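Local coordinates for protein C-terminal peptide of Putative angiotensinogen (Lampetra fluviatilis, PDB 5INW) that is the C-terminal piece of a reaction-loop-cleaved serpin that binds heparin, which promotes its inhibition of thrombin through a template mechanism, at residues Val14-Glu19 / Val24-Arg29. Residues are numbered along the deposited sequence; the frame is centred on the assembly and turned at random.
Sequences VLIYDE and VIFMGR
Val-24 opens the second strand opposite Tyr-17, a non-hydrogen-bonded antiparallel pair in which Val-24 CG2 lies 4.2 Å from Tyr-17 CB. Branched at CB, valine favours the extended backbone and offers CG2 close to the strand. With CG between the backbone N and the carbonyl carbon (chi1 74°), the tyrosine ring is set back along its own strand, its edge in plane at Leu-15 O, which leaves CB to meet Val-24. Next comes a classic beta bulge: Ile-25 and Phe-26 together face Ile-16. The carbonyl of Ile-16 accepts Ile-25 N at 2.9 Å, nearly straight on, and Phe-26 N only weakly. Ile-25 takes the helix-like psi of -41° that the extra residue demands, and its CB rests 3.5 Å from the same Ile-16 O. Ile-16 N donates to Phe-26 O (3.1 Å), while the phenylalanine ring lies alongside the Ile-16 side chain, CD2 to CD1 at 4.2 Å, both pointing the same way from the sheet; two bulky apolar groups suit this buried face. Met-27 lies on the other face beside Leu-15, whose CD2 meets Met-27 CG at 3.6 Å. These two side chains also point the same way, the unbranched methionine bending at chi3 (42°). Gly-28 pairs with Val-14 through two bonds, the shorter from Val-14 N to Gly-28 O (2.7 Å); without a side chain, glycine leaves its side of the strand to Val-14 CG1. Arg-29 directs its guanidinium group away to Glu-323 of the larger angiotensinogen chain, in a salt bridge. The strands are s4B and s5B of serpin beta sheet B, joined by a short loop where Asp-18 OD2 hydrogen-bonds Thr-21 OG1; antiparallel pairing with a strand of the larger chain carries the sheet across the interface, where Met-27 packs on that chain's Tyr-93.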
# COMPACT_ATOMS: atom_id res chain seq x y z
N VAL C 14 -0.29 -12.04 1.26
CA VAL C 14 -1.10 -11.59 0.15
C VAL C 14 -0.36 -10.42 -0.52
O VAL C 14 0.24 -9.63 0.15
CB VAL C 14 -2.52 -11.25 0.66
CG1 VAL C 14 -2.58 -9.87 1.25
CG2 VAL C 14 -3.54 -11.38 -0.43
N LEU C 15 -0.31 -10.42 -1.85
CA LEU C 15 0.34 -9.37 -2.64
C LEU C 15 -0.49 -9.09 -3.89
O LEU C 15 -0.76 -10.00 -4.65
CB LEU C 15 1.76 -9.76 -3.08
CG LEU C 15 2.79 -10.16 -2.03
CD1 LEU C 15 4.07 -10.51 -2.75
CD2 LEU C 15 3.08 -9.10 -0.99
N ILE C 16 -0.86 -7.84 -4.09
CA ILE C 16 -1.61 -7.43 -5.24
C ILE C 16 -0.61 -6.67 -6.09
O ILE C 16 -0.04 -5.69 -5.62
CB ILE C 16 -2.77 -6.55 -4.80
CG1 ILE C 16 -3.82 -7.39 -4.10
CG2 ILE C 16 -3.40 -5.86 -6.00
CD1 ILE C 16 -4.86 -6.59 -3.39
N TYR C 17 -0.38 -7.11 -7.33
CA TYR C 17 0.72 -6.55 -8.11
C TYR C 17 0.42 -6.45 -9.60
O TYR C 17 -0.39 -7.19 -10.12
CB TYR C 17 1.96 -7.41 -7.88
CG TYR C 17 1.89 -8.73 -8.59
CD1 TYR C 17 1.14 -9.82 -8.07
CD2 TYR C 17 2.52 -8.90 -9.82
CE1 TYR C 17 1.07 -11.04 -8.77
CE2 TYR C 17 2.45 -10.09 -10.52
CZ TYR C 17 1.74 -11.16 -10.01
OH TYR C 17 1.71 -12.33 -10.80
N ASP C 18 1.08 -5.53 -10.28
CA ASP C 18 0.94 -5.38 -11.73
C ASP C 18 1.90 -6.33 -12.35
O ASP C 18 3.07 -6.34 -11.97
CB ASP C 18 1.30 -3.95 -12.17
CG ASP C 18 1.30 -3.76 -13.67
OD1 ASP C 18 0.55 -4.43 -14.42
OD2 ASP C 18 2.12 -2.94 -14.11
N GLU C 19 1.43 -7.07 -13.35
CA GLU C 19 2.27 -8.04 -14.03
C GLU C 19 3.37 -7.42 -14.87
O GLU C 19 4.49 -7.79 -14.66
CB GLU C 19 1.45 -8.98 -14.87
CG GLU C 19 0.60 -9.87 -13.99
CD GLU C 19 -0.58 -10.42 -14.72
OE1 GLU C 19 -0.48 -10.65 -15.94
OE2 GLU C 19 -1.63 -10.62 -14.07
N VAL C 24 4.30 -3.86 -6.80
CA VAL C 24 3.43 -4.27 -5.73
C VAL C 24 2.69 -3.06 -5.21
O VAL C 24 3.28 -2.07 -4.79
CB VAL C 24 4.20 -4.93 -4.63
CG1 VAL C 24 3.24 -5.31 -3.51
CG2 VAL C 24 4.89 -6.13 -5.21
N ILE C 25 1.38 -3.21 -5.20
CA ILE C 25 0.47 -2.15 -4.90
C ILE C 25 -0.04 -2.24 -3.47
O ILE C 25 -0.24 -1.21 -2.85
CB ILE C 25 -0.71 -2.22 -5.88
CG1 ILE C 25 -0.15 -2.21 -7.30
CG2 ILE C 25 -1.67 -1.04 -5.69
CD1 ILE C 25 -1.19 -2.52 -8.32
N PHE C 26 -0.35 -3.46 -3.02
CA PHE C 26 -0.65 -3.73 -1.63
C PHE C 26 0.09 -4.97 -1.23
O PHE C 26 0.32 -5.83 -2.03
CB PHE C 26 -2.14 -4.01 -1.42
CG PHE C 26 -3.05 -2.85 -1.74
CD1 PHE C 26 -3.37 -1.93 -0.75
CD2 PHE C 26 -3.53 -2.65 -3.03
CE1 PHE C 26 -4.19 -0.85 -1.05
CE2 PHE C 26 -4.30 -1.55 -3.32
CZ PHE C 26 -4.64 -0.66 -2.34
N MET C 27 0.50 -5.00 0.04
CA MET C 27 1.18 -6.10 0.65
C MET C 27 0.50 -6.37 1.93
O MET C 27 0.09 -5.45 2.65
CB MET C 27 2.61 -5.72 1.06
CG MET C 27 3.58 -5.65 -0.07
SD MET C 27 5.14 -4.88 0.28
CE MET C 27 5.46 -5.54 1.87
N GLY C 28 0.51 -7.63 2.31
CA GLY C 28 0.10 -7.98 3.65
C GLY C 28 0.01 -9.45 3.98
O GLY C 28 0.46 -10.32 3.23
N ARG C 29 -0.60 -9.66 5.15
CA ARG C 29 -0.86 -10.96 5.72
C ARG C 29 -2.25 -10.92 6.30
O ARG C 29 -2.59 -10.03 7.09
CB ARG C 29 0.16 -11.30 6.81
CG ARG C 29 -0.20 -12.54 7.67
CD ARG C 29 -0.25 -12.21 9.15
NE ARG C 29 1.12 -12.07 9.63
CZ ARG C 29 1.47 -11.75 10.87
NH1 ARG C 29 2.76 -11.72 11.16
NH2 ARG C 29 0.56 -11.47 11.80